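Malonyl CoA-acyl carrier protein transacylase (Burkholderia pseudomallei, PDB 3G87) probably transfers the malonyl group from malonyl-CoA to holo acyl carrier protein, releasing free CoA. Local coordinates at residues D37-Y42 with G110-A115; M129-N134 with L187-S192; A206-L211 with G240-I245. All coordinates share one frame; numbering follows the deposited sequence.

Interaction 1 of 3, residues D37-Y42 with G110-A115; sequences DAVLGY and GLKLVA
Val39 and Leu40, in the last turn of helix 30-40, pack against Leu111, Lys112 and Ala115 of helix 107-123 in a small apolar helix-helix contact near the surface of the acyltransferase fold. The tight part centres on Leu111, which is buried and reaches toward the other helix because its CG stands anti to the backbone N (chi1 178°). Leu111 CD2 touches both residues: it lies 4.0 Å from Val39 CB and 4.1 Å from Leu40 CG, while CD1 reaches the Leu40 methyls. The Val39 and Leu111 side chains slide past one another in opposite directions; those of Leu40 and Leu111 cross at about a right angle. Behind them, Pro64, Tyr67 and Val68 of helix 59-81 close the inner side, Leu40 resting on Pro64 and Leu111 on the other two.

Toward solvent the contact thins out. Here Val39 meets the exposed Lys112 through the aliphatic base of the lysine chain, with Val39 CG1 3.9 Å from Lys112 CG, and the ammonium group takes no part. Helix 30-40 ends at this point: Gly41 leaves helical geometry with a positive phi of 81°, although its N still bonds to Asp37 O. Tyr42 then folds back, and Leu40 CB sits over the centre of its ring, 4.0 Å above the plane. Away from the lysine, one helical turn on from Leu111, a methyl-to-methyl approach completes the apolar part of the interface, Leu40 CD2 lying 4.3 Å from Ala115 CB.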
ATOM      1  N   ASP A  37       9.530 -19.179  -0.033  1.00 21.87           N
ATOM      2  CA  ASP A  37      10.223 -19.704  -1.231  1.00 22.78           C
ATOM      3  C   ASP A  37       9.387 -20.777  -1.916  1.00 22.66           C
ATOM      4  O   ASP A  37       9.370 -20.846  -3.141  1.00 23.75           O
ATOM      5  CB  ASP A  37      11.586 -20.318  -0.937  1.00 22.86           C
ATOM      6  CG  ASP A  37      12.512 -19.393  -0.214  1.00 24.31           C
ATOM      7  OD1 ASP A  37      12.293 -18.157  -0.303  1.00 21.27           O
ATOM      8  OD2 ASP A  37      13.452 -19.940   0.446  1.00 24.36           O
ATOM      9  N   ALA A  38       8.697 -21.632  -1.167  1.00 22.08           N
ATOM     10  CA  ALA A  38       7.939 -22.684  -1.867  1.00 21.97           C
ATOM     11  C   ALA A  38       6.723 -22.133  -2.619  1.00 22.73           C
ATOM     12  O   ALA A  38       6.289 -22.713  -3.620  1.00 22.86           O
ATOM     13  CB  ALA A  38       7.553 -23.846  -0.904  1.00 21.83           C
ATOM     14  N   VAL A  39       6.162 -21.009  -2.149  1.00 22.65           N
ATOM     15  CA  VAL A  39       4.965 -20.467  -2.761  1.00 22.74           C
ATOM     16  C   VAL A  39       5.357 -19.757  -4.063  1.00 23.58           C
ATOM     17  O   VAL A  39       4.679 -19.830  -5.113  1.00 22.63           O
ATOM     18  CB  VAL A  39       4.253 -19.496  -1.798  1.00 23.55           C
ATOM     19  CG1 VAL A  39       3.365 -18.523  -2.593  1.00 24.52           C
ATOM     20  CG2 VAL A  39       3.410 -20.265  -0.693  1.00 20.91           C
ATOM     21  N   LEU A  40       6.512 -19.104  -3.976  1.00 23.87           N
ATOM     22  CA  LEU A  40       6.994 -18.185  -4.969  1.00 23.98           C
ATOM     23  C   LEU A  40       7.874 -18.858  -6.021  1.00 24.56           C
ATOM     24  O   LEU A  40       7.880 -18.427  -7.191  1.00 24.91           O
ATOM     25  CB  LEU A  40       7.800 -17.109  -4.255  1.00 24.39           C
ATOM     26  CG  LEU A  40       6.996 -16.053  -3.502  1.00 23.99           C
ATOM     27  CD1 LEU A  40       7.968 -15.281  -2.677  1.00 27.66           C
ATOM     28  CD2 LEU A  40       6.245 -15.069  -4.401  1.00 23.66           C
ATOM     29  N   GLY A  41       8.586 -19.918  -5.627  1.00 23.25           N
ATOM     30  CA  GLY A  41       9.452 -20.624  -6.555  1.00 24.09           C
ATOM     31  C   GLY A  41      10.794 -19.921  -6.733  1.00 24.06           C
ATOM     32  O   GLY A  41      11.503 -20.186  -7.689  1.00 24.40           O
ATOM     33  N   TYR A  42      11.166 -19.041  -5.798  1.00 23.19           N
ATOM     34  CA  TYR A  42      12.513 -18.453  -5.780  1.00 21.62           C
ATOM     35  C   TYR A  42      12.848 -18.024  -4.365  1.00 22.03           C
ATOM     36  O   TYR A  42      11.974 -18.055  -3.482  1.00 23.37           O
ATOM     37  CB  TYR A  42      12.604 -17.277  -6.759  1.00 21.22           C
ATOM     38  CG  TYR A  42      11.600 -16.176  -6.543  1.00 19.61           C
ATOM     39  CD1 TYR A  42      11.751 -15.273  -5.470  1.00 20.88           C
ATOM     40  CD2 TYR A  42      10.531 -16.008  -7.415  1.00 18.71           C
ATOM     41  CE1 TYR A  42      10.864 -14.258  -5.246  1.00 19.75           C
ATOM     42  CE2 TYR A  42       9.633 -14.994  -7.218  1.00 20.93           C
ATOM     43  CZ  TYR A  42       9.804 -14.103  -6.113  1.00 21.96           C
ATOM     44  OH  TYR A  42       8.931 -13.065  -5.887  1.00 18.76           O
ATOM     45  N   GLY A 110      -1.909 -15.189   2.260  1.00 18.94           N
ATOM     46  CA  GLY A 110      -1.720 -13.797   1.863  1.00 18.01           C
ATOM     47  C   GLY A 110      -0.665 -13.693   0.779  1.00 18.93           C
ATOM     48  O   GLY A 110      -0.848 -12.959  -0.212  1.00 19.91           O
ATOM     49  N   LEU A 111       0.412 -14.472   0.917  1.00 18.32           N
ATOM     50  CA  LEU A 111       1.482 -14.429  -0.031  1.00 18.20           C
ATOM     51  C   LEU A 111       0.942 -14.951  -1.358  1.00 19.83           C
ATOM     52  O   LEU A 111       1.166 -14.344  -2.411  1.00 19.76           O
ATOM     53  CB  LEU A 111       2.719 -15.191   0.464  1.00 18.03           C
ATOM     54  CG  LEU A 111       3.942 -15.257  -0.479  1.00 19.48           C
ATOM     55  CD1 LEU A 111       4.514 -13.838  -0.809  1.00 14.40           C
ATOM     56  CD2 LEU A 111       5.015 -16.121   0.108  1.00 17.00           C
ATOM     57  N   LYS A 112       0.160 -16.030  -1.313  1.00 20.45           N
ATOM     58  CA  LYS A 112      -0.499 -16.477  -2.525  1.00 20.75           C
ATOM     59  C   LYS A 112      -1.391 -15.410  -3.168  1.00 20.39           C
ATOM     60  O   LYS A 112      -1.366 -15.236  -4.412  1.00 20.87           O
ATOM     61  CB  LYS A 112      -1.315 -17.740  -2.256  1.00 22.00           C
ATOM     62  CG  LYS A 112      -0.496 -19.007  -2.182  1.00 22.92           C
ATOM     63  CD  LYS A 112      -1.307 -19.991  -1.389  1.00 26.96           C
ATOM     64  CE  LYS A 112      -1.036 -21.402  -1.816  1.00 32.35           C
ATOM     65  NZ  LYS A 112      -1.173 -22.369  -0.670  1.00 34.54           N
ATOM     66  N   LEU A 113      -2.172 -14.687  -2.364  1.00 18.41           N
ATOM     67  CA  LEU A 113      -2.962 -13.619  -2.955  1.00 17.44           C
ATOM     68  C   LEU A 113      -2.087 -12.530  -3.597  1.00 17.30           C
ATOM     69  O   LEU A 113      -2.441 -12.029  -4.672  1.00 17.66           O
ATOM     70  CB  LEU A 113      -3.925 -13.004  -1.952  1.00 17.03           C
ATOM     71  CG  LEU A 113      -4.986 -13.886  -1.276  1.00 19.51           C
ATOM     72  CD1 LEU A 113      -5.616 -13.037  -0.158  1.00 23.70           C
ATOM     73  CD2 LEU A 113      -6.115 -14.473  -2.230  1.00 16.79           C
ATOM     74  N   VAL A 114      -0.981 -12.200  -2.947  1.00 16.27           N
ATOM     75  CA  VAL A 114      -0.058 -11.165  -3.358  1.00 16.57           C
ATOM     76  C   VAL A 114       0.659 -11.451  -4.679  1.00 17.34           C
ATOM     77  O   VAL A 114       0.743 -10.624  -5.503  1.00 17.25           O
ATOM     78  CB  VAL A 114       0.920 -10.793  -2.239  1.00 17.31           C
ATOM     79  CG1 VAL A 114       2.042 -10.065  -2.738  1.00 17.40           C
ATOM     80  CG2 VAL A 114       0.273 -10.018  -1.171  1.00 15.17           C
ATOM     81  N   ALA A 115       1.140 -12.669  -4.827  1.00 17.42           N
ATOM     82  CA  ALA A 115       1.709 -13.145  -6.044  1.00 17.47           C
ATOM     83  C   ALA A 115       0.755 -13.068  -7.230  1.00 17.14           C
ATOM     84  O   ALA A 115       1.144 -12.680  -8.244  1.00 18.35           O
ATOM     85  CB  ALA A 115       2.268 -14.486  -5.877  1.00 16.80           C
TER

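Interaction 2 of 3, residues M129-N134 with L187-S192; sequences MAAIVN and LRLNTS
At the edge of the four-stranded antiparallel sheet, strand 127-133 pairs with the outermost strand 185-188 through Ala131 and Leu187, an antiparallel hydrogen-bonded pair. Ala131 N donates to Leu187 O, and Leu187 N returns a bond to Ala131 O, each at 2.9 Å; the second lies in the carbonyl plane, with a C=O...N angle of 159°. Ala130 and Arg188 form the adjoining non-hydrogen-bonded pair, drawn in to a CA-CA separation of 4.2 Å. Beyond it Leu189 N donates to Met129 O.

Leu189 folds back over the sheet: its CD1 meets Met129 CB at 4.0 Å, and its CD2 faces Ala131 CB. Met129, with CG beside its backbone N (chi1 -51°) and an extended chi2, brings SD to 3.8 Å from Thr191 CG2, while Thr191 OG1 bonds instead to Gly193 N. A water donates to the carbonyl oxygens of Leu189 and Thr191, tying down the departing chain, and sits at the edge of the Arg188 guanidinium, where its bond from NE is weak.

Strand 162-168 flanks the other side of strand 127-133, with Val164 touching both Met129 and Leu189, whereas Ala130 and Arg188 lie against Ile172 of helix 169-175.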
ATOM      1  N   MET A 129       2.764   6.577 -13.294  1.00 19.05           N
ATOM      2  CA  MET A 129       2.351   7.322 -12.099  1.00 19.13           C
ATOM      3  C   MET A 129       3.419   8.356 -11.726  1.00 18.91           C
ATOM      4  O   MET A 129       4.590   8.191 -12.071  1.00 19.99           O
ATOM      5  CB  MET A 129       2.160   6.367 -10.913  1.00 19.43           C
ATOM      6  CG  MET A 129       1.259   5.132 -11.185  1.00 19.06           C
ATOM      7  SD  MET A 129       1.287   3.978  -9.792  1.00 20.05           S
ATOM      8  CE  MET A 129       0.245   4.786  -8.570  1.00 18.35           C
ATOM      9  N   ALA A 130       3.018   9.392 -11.005  1.00 18.48           N
ATOM     10  CA  ALA A 130       3.893  10.453 -10.586  1.00 19.00           C
ATOM     11  C   ALA A 130       3.315  11.040  -9.343  1.00 19.99           C
ATOM     12  O   ALA A 130       2.118  11.156  -9.198  1.00 21.23           O
ATOM     13  CB  ALA A 130       4.009  11.493 -11.644  1.00 19.16           C
ATOM     14  N   ALA A 131       4.174  11.389  -8.410  1.00 21.33           N
ATOM     15  CA  ALA A 131       3.733  11.914  -7.166  1.00 22.60           C
ATOM     16  C   ALA A 131       3.836  13.414  -7.301  1.00 24.60           C
ATOM     17  O   ALA A 131       4.845  13.936  -7.857  1.00 24.85           O
ATOM     18  CB  ALA A 131       4.631  11.415  -6.036  1.00 22.85           C
ATOM     19  N   ILE A 132       2.810  14.104  -6.813  1.00 25.61           N
ATOM     20  CA  ILE A 132       2.757  15.563  -6.898  1.00 27.09           C
ATOM     21  C   ILE A 132       2.823  16.118  -5.499  1.00 29.07           C
ATOM     22  O   ILE A 132       2.139  15.632  -4.599  1.00 31.04           O
ATOM     23  CB  ILE A 132       1.468  16.063  -7.583  1.00 26.57           C
ATOM     24  CG1 ILE A 132       1.141  15.276  -8.870  1.00 24.74           C
ATOM     25  CG2 ILE A 132       1.504  17.572  -7.820  1.00 25.73           C
ATOM     26  CD1 ILE A 132       2.250  15.147  -9.839  1.00 24.46           C
ATOM     27  N   VAL A 133       3.666  17.121  -5.302  1.00 30.84           N
ATOM     28  CA  VAL A 133       3.819  17.733  -3.988  1.00 32.58           C
ATOM     29  C   VAL A 133       3.404  19.201  -4.068  1.00 33.16           C
ATOM     30  O   VAL A 133       3.794  19.912  -4.996  1.00 33.27           O
ATOM     31  CB  VAL A 133       5.267  17.475  -3.397  1.00 33.18           C
ATOM     32  CG1 VAL A 133       6.369  17.998  -4.332  1.00 32.39           C
ATOM     33  CG2 VAL A 133       5.430  18.077  -2.025  1.00 33.37           C
ATOM     34  N   ASN A 134       2.551  19.614  -3.131  1.00 33.92           N
ATOM     35  CA  ASN A 134       2.149  21.031  -2.897  1.00 34.76           C
ATOM     36  C   ASN A 134       1.065  21.618  -3.810  1.00 34.67           C
ATOM     37  O   ASN A 134       0.931  22.843  -3.962  1.00 34.37           O
ATOM     38  CB  ASN A 134       3.355  21.974  -2.734  1.00 34.60           C
ATOM     39  CG  ASN A 134       4.159  21.659  -1.501  1.00 36.12           C
ATOM     40  OD1 ASN A 134       5.390  21.502  -1.569  1.00 38.48           O
ATOM     41  ND2 ASN A 134       3.474  21.548  -0.360  1.00 34.98           N
ATOM     42  N   LEU A 187       7.270  14.109  -9.346  1.00 31.35           N
ATOM     43  CA  LEU A 187       8.167  12.972  -9.407  1.00 30.73           C
ATOM     44  C   LEU A 187       7.614  11.772 -10.132  1.00 30.33           C
ATOM     45  O   LEU A 187       6.712  11.175  -9.695  1.00 29.28           O
ATOM     46  CB  LEU A 187       8.667  12.621  -8.006  1.00 30.96           C
ATOM     47  CG  LEU A 187       9.699  11.525  -7.751  1.00 33.30           C
ATOM     48  CD1 LEU A 187      11.011  11.680  -8.500  1.00 31.10           C
ATOM     49  CD2 LEU A 187       9.905  11.245  -6.272  1.00 32.58           C
ATOM     50  N   ARG A 188       8.198  11.436 -11.257  1.00 30.77           N
ATOM     51  CA  ARG A 188       7.867  10.225 -11.976  1.00 32.53           C
ATOM     52  C   ARG A 188       8.238   9.002 -11.172  1.00 34.64           C
ATOM     53  O   ARG A 188       9.303   8.940 -10.594  1.00 36.29           O
ATOM     54  CB  ARG A 188       8.547  10.155 -13.334  1.00 30.99           C
ATOM     55  CG  ARG A 188       8.183   8.936 -14.151  1.00 30.45           C
ATOM     56  CD  ARG A 188       7.118   9.186 -15.148  1.00 26.24           C
ATOM     57  NE  ARG A 188       6.690   8.079 -15.988  1.00 25.56           N
ATOM     58  CZ  ARG A 188       6.647   8.139 -17.305  1.00 25.93           C
ATOM     59  NH1 ARG A 188       7.033   9.223 -17.923  1.00 21.08           N
ATOM     60  NH2 ARG A 188       6.232   7.124 -18.005  1.00 24.98           N
ATOM     61  N   LEU A 189       7.349   8.024 -11.132  1.00 35.97           N
ATOM     62  CA  LEU A 189       7.576   6.845 -10.340  1.00 36.45           C
ATOM     63  C   LEU A 189       7.926   5.701 -11.228  1.00 37.56           C
ATOM     64  O   LEU A 189       7.749   5.760 -12.401  1.00 37.18           O
ATOM     65  CB  LEU A 189       6.374   6.484  -9.491  1.00 35.66           C
ATOM     66  CG  LEU A 189       5.679   7.483  -8.600  1.00 34.76           C
ATOM     67  CD1 LEU A 189       4.645   6.799  -7.831  1.00 33.08           C
ATOM     68  CD2 LEU A 189       6.601   8.146  -7.696  1.00 36.03           C
ATOM     69  N   ASN A 190       8.427   4.642 -10.633  1.00 39.53           N
ATOM     70  CA  ASN A 190       8.721   3.439 -11.385  1.00 41.63           C
ATOM     71  C   ASN A 190       7.691   2.363 -11.559  1.00 41.42           C
ATOM     72  O   ASN A 190       7.480   1.575 -10.691  1.00 43.00           O
ATOM     73  CB  ASN A 190       9.979   2.837 -10.896  1.00 42.45           C
ATOM     74  CG  ASN A 190      11.064   3.133 -11.773  1.00 46.55           C
ATOM     75  OD1 ASN A 190      11.355   2.382 -12.676  1.00 50.87           O
ATOM     76  ND2 ASN A 190      11.695   4.258 -11.542  1.00 51.00           N
ATOM     77  N   THR A 191       7.084   2.327 -12.726  1.00 40.56           N
ATOM     78  CA  THR A 191       6.000   1.399 -13.064  1.00 39.55           C
ATOM     79  C   THR A 191       5.564   1.590 -14.507  1.00 39.30           C
ATOM     80  O   THR A 191       5.660   2.688 -15.062  1.00 39.71           O
ATOM     81  CB  THR A 191       4.725   1.494 -12.093  1.00 40.23           C
ATOM     82  OG1 THR A 191       3.531   1.107 -12.803  1.00 39.42           O
ATOM     83  CG2 THR A 191       4.534   2.897 -11.510  1.00 38.91           C
ATOM     84  N   SER A 192       5.040   0.515 -15.086  1.00 38.42           N
ATOM     85  CA  SER A 192       4.584   0.469 -16.470  1.00 36.97           C
ATOM     86  C   SER A 192       3.040   0.406 -16.447  1.00 35.60           C
ATOM     87  O   SER A 192       2.351   0.231 -17.503  1.00 32.53           O
ATOM     88  CB  SER A 192       5.175  -0.795 -17.122  1.00 38.48           C
ATOM     89  OG  SER A 192       5.259  -0.708 -18.539  1.00 41.00           O
TER
HETATM   90  O   HOH W   1       5.826   5.330 -14.258  1.00 28.93           O

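Interaction 3 of 3, residues A206-L211 with G240-I245; sequences AFAAHL and GLAQQI
Helices 201-211 and 237-243 come closest at Ala208 and Ala242, whose CA atoms are 5.3 Å apart, a separation allowed by two small side chains. Their methyls meet directly, Ala208 CB to Ala242 CB at 4.0 Å. Larger groups pack about this point. Phe207 swings its ring toward helix 237-243, with CG anti to the backbone N (chi1 -180°), and presents an edge to it: Leu241 CG approaches near the ring plane, 4.1 Å from Phe207 CE2, and Ala242 CA also lies at this edge. Ile245 reaches the same aromatic side chain from a different direction. Its CD1 methyl lies 3.8 Å from Phe207 CD2 and comes almost as near to CG and CB, so that one methyl touches the CB-CG-CD2 corner of the side chain. The two side chains cross at about a right angle.

One turn after Phe207, Leu211 spreads its branches over two neighbours. CD1 rests 4.2 Å from Ala242 CB, and CD2 faces Leu241 CD2 at 4.3 Å. Ala242 CB thus touches both the methyl of Ala208 and a branch of Leu211 on the facing helix, while Leu241 is bordered by Leu211 and Phe207.

A further helix, 94-101, packs on this apolar cluster, its Phe96 touching both Phe207 and Leu241. In this largely buried contact of the acyltransferase domain, a close alanine-alanine approach flanked by larger apolar groups packs helix 201-211 on helix 237-243.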
ATOM      1  N   ALA A 206      -9.738 -10.137 -12.751  1.00 22.94           N
ATOM      2  CA  ALA A 206      -8.981 -11.387 -12.713  1.00 22.17           C
ATOM      3  C   ALA A 206      -8.689 -11.721 -11.253  1.00 21.88           C
ATOM      4  O   ALA A 206      -8.766 -12.901 -10.856  1.00 22.18           O
ATOM      5  CB  ALA A 206      -7.684 -11.293 -13.539  1.00 21.87           C
ATOM      6  N   PHE A 207      -8.396 -10.686 -10.445  1.00 20.97           N
ATOM      7  CA  PHE A 207      -7.972 -10.904  -9.054  1.00 20.74           C
ATOM      8  C   PHE A 207      -9.171 -11.303  -8.215  1.00 20.73           C
ATOM      9  O   PHE A 207      -9.063 -12.172  -7.367  1.00 20.62           O
ATOM     10  CB  PHE A 207      -7.339  -9.656  -8.433  1.00 21.53           C
ATOM     11  CG  PHE A 207      -6.898  -9.863  -7.008  1.00 21.92           C
ATOM     12  CD1 PHE A 207      -5.771 -10.663  -6.718  1.00 18.70           C
ATOM     13  CD2 PHE A 207      -7.602  -9.279  -5.964  1.00 22.08           C
ATOM     14  CE1 PHE A 207      -5.364 -10.889  -5.422  1.00 20.31           C
ATOM     15  CE2 PHE A 207      -7.186  -9.501  -4.613  1.00 24.95           C
ATOM     16  CZ  PHE A 207      -6.071 -10.330  -4.351  1.00 22.66           C
ATOM     17  N   ALA A 208     -10.320 -10.676  -8.464  1.00 20.88           N
ATOM     18  CA  ALA A 208     -11.552 -11.025  -7.763  1.00 21.40           C
ATOM     19  C   ALA A 208     -11.901 -12.505  -8.029  1.00 21.17           C
ATOM     20  O   ALA A 208     -12.465 -13.181  -7.175  1.00 20.59           O
ATOM     21  CB  ALA A 208     -12.715 -10.122  -8.228  1.00 21.84           C
ATOM     22  N   ALA A 209     -11.555 -13.003  -9.190  1.00 21.37           N
ATOM     23  CA  ALA A 209     -11.907 -14.332  -9.568  1.00 21.75           C
ATOM     24  C   ALA A 209     -11.036 -15.299  -8.826  1.00 22.63           C
ATOM     25  O   ALA A 209     -11.503 -16.315  -8.432  1.00 24.00           O
ATOM     26  CB  ALA A 209     -11.812 -14.524 -11.018  1.00 21.51           C
ATOM     27  N   HIS A 210      -9.775 -14.941  -8.639  1.00 21.39           N
ATOM     28  CA  HIS A 210      -8.814 -15.748  -7.942  1.00 20.44           C
ATOM     29  C   HIS A 210      -9.218 -15.843  -6.471  1.00 21.60           C
ATOM     30  O   HIS A 210      -9.095 -16.863  -5.877  1.00 20.80           O
ATOM     31  CB  HIS A 210      -7.440 -15.166  -8.183  1.00 18.92           C
ATOM     32  CG  HIS A 210      -6.347 -15.723  -7.343  1.00 19.07           C
ATOM     33  ND1 HIS A 210      -5.831 -16.977  -7.520  1.00 20.92           N
ATOM     34  CD2 HIS A 210      -5.618 -15.165  -6.372  1.00 18.67           C
ATOM     35  CE1 HIS A 210      -4.854 -17.176  -6.678  1.00 16.24           C
ATOM     36  NE2 HIS A 210      -4.707 -16.092  -5.965  1.00 18.92           N
ATOM     37  N   LEU A 211      -9.748 -14.755  -5.945  1.00 22.28           N
ATOM     38  CA  LEU A 211     -10.133 -14.657  -4.561  1.00 24.04           C
ATOM     39  C   LEU A 211     -11.214 -15.621  -4.171  1.00 25.53           C
ATOM     40  O   LEU A 211     -11.290 -15.996  -3.051  1.00 25.74           O
ATOM     41  CB  LEU A 211     -10.595 -13.257  -4.216  1.00 23.47           C
ATOM     42  CG  LEU A 211      -9.628 -12.270  -3.626  1.00 23.17           C
ATOM     43  CD1 LEU A 211     -10.177 -10.908  -3.690  1.00 21.05           C
ATOM     44  CD2 LEU A 211      -9.284 -12.635  -2.215  1.00 22.62           C
ATOM     45  N   GLY A 240     -13.768  -5.776  -0.584  1.00 38.85           N
ATOM     46  CA  GLY A 240     -12.937  -4.621  -0.348  1.00 37.72           C
ATOM     47  C   GLY A 240     -11.592  -4.755  -0.941  1.00 37.66           C
ATOM     48  O   GLY A 240     -11.002  -3.833  -1.423  1.00 37.95           O
ATOM     49  N   LEU A 241     -11.124  -5.971  -0.934  1.00 36.70           N
ATOM     50  CA  LEU A 241      -9.796  -6.274  -1.335  1.00 35.55           C
ATOM     51  C   LEU A 241      -9.685  -6.129  -2.805  1.00 35.60           C
ATOM     52  O   LEU A 241      -8.727  -5.655  -3.297  1.00 35.35           O
ATOM     53  CB  LEU A 241      -9.467  -7.680  -0.894  1.00 34.25           C
ATOM     54  CG  LEU A 241      -7.994  -7.995  -0.839  1.00 33.80           C
ATOM     55  CD1 LEU A 241      -7.230  -6.830  -0.348  1.00 26.14           C
ATOM     56  CD2 LEU A 241      -7.644  -9.231  -0.137  1.00 31.64           C
ATOM     57  N   ALA A 242     -10.711  -6.563  -3.507  1.00 36.63           N
ATOM     58  CA  ALA A 242     -10.703  -6.557  -4.953  1.00 37.07           C
ATOM     59  C   ALA A 242     -10.923  -5.164  -5.483  1.00 37.21           C
ATOM     60  O   ALA A 242     -10.233  -4.705  -6.324  1.00 38.65           O
ATOM     61  CB  ALA A 242     -11.702  -7.418  -5.444  1.00 37.06           C
ATOM     62  N   GLN A 243     -11.906  -4.479  -4.989  1.00 36.09           N
ATOM     63  CA  GLN A 243     -12.141  -3.135  -5.411  1.00 35.16           C
ATOM     64  C   GLN A 243     -10.928  -2.220  -5.233  1.00 32.74           C
ATOM     65  O   GLN A 243     -10.742  -1.306  -5.966  1.00 32.34           O
ATOM     66  CB  GLN A 243     -13.380  -2.634  -4.703  1.00 35.68           C
ATOM     67  CG  GLN A 243     -14.328  -1.900  -5.584  1.00 41.51           C
ATOM     68  CD  GLN A 243     -14.900  -2.684  -6.730  1.00 47.37           C
ATOM     69  OE1 GLN A 243     -15.306  -3.832  -6.594  1.00 50.54           O
ATOM     70  NE2 GLN A 243     -14.990  -2.042  -7.864  1.00 47.52           N
ATOM     71  N   GLN A 244     -10.098  -2.538  -4.265  1.00 30.80           N
ATOM     72  CA  GLN A 244      -8.890  -1.790  -3.945  1.00 29.45           C
ATOM     73  C   GLN A 244      -8.009  -1.453  -5.158  1.00 28.43           C
ATOM     74  O   GLN A 244      -7.542  -0.376  -5.289  1.00 27.31           O
ATOM     75  CB  GLN A 244      -8.108  -2.571  -2.878  1.00 29.10           C
ATOM     76  CG  GLN A 244      -7.160  -1.815  -2.047  1.00 29.87           C
ATOM     77  CD  GLN A 244      -5.770  -2.379  -2.099  1.00 30.12           C
ATOM     78  OE1 GLN A 244      -5.290  -2.697  -3.121  1.00 31.51           O
ATOM     79  NE2 GLN A 244      -5.148  -2.499  -0.996  1.00 30.57           N
ATOM     80  N   ILE A 245      -7.840  -2.418  -6.047  1.00 26.18           N
ATOM     81  CA  ILE A 245      -6.964  -2.357  -7.189  1.00 24.06           C
ATOM     82  C   ILE A 245      -7.246  -1.274  -8.218  1.00 23.61           C
ATOM     83  O   ILE A 245      -6.351  -0.696  -8.731  1.00 21.97           O
ATOM     84  CB  ILE A 245      -6.896  -3.757  -7.876  1.00 23.83           C
ATOM     85  CG1 ILE A 245      -5.935  -4.665  -7.171  1.00 23.28           C
ATOM     86  CG2 ILE A 245      -6.536  -3.665  -9.295  1.00 21.51           C
ATOM     87  CD1 ILE A 245      -6.252  -6.052  -7.321  1.00 26.49           C
TER

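Helix 107-123, one partner in interaction 1, also packs on interaction 3: it presents Leu111 to helix 30-40 and Leu113 to helix 201-211. The centres of these two interactions are 17 Å apart, yet they touch: Leu113 CD2 is 3.7 Å from Leu211 CD2. Interaction 2 stands apart in the antiparallel sheet, its nearest atoms about 14 Å from interaction 1 and about 9 Å from interaction 3; strand 127-133 follows helix 107-123 in the chain. Gly90, Ser92 and Gly94 match the GxSxG nucleophile elbow, consistent with an acyltransferase active site. Met129 of interaction 2 and Ile245 of interaction 3 both lie near this elbow without touching it, and Gln244 NE2 hydrogen-bonds to the backbone O of Ser92.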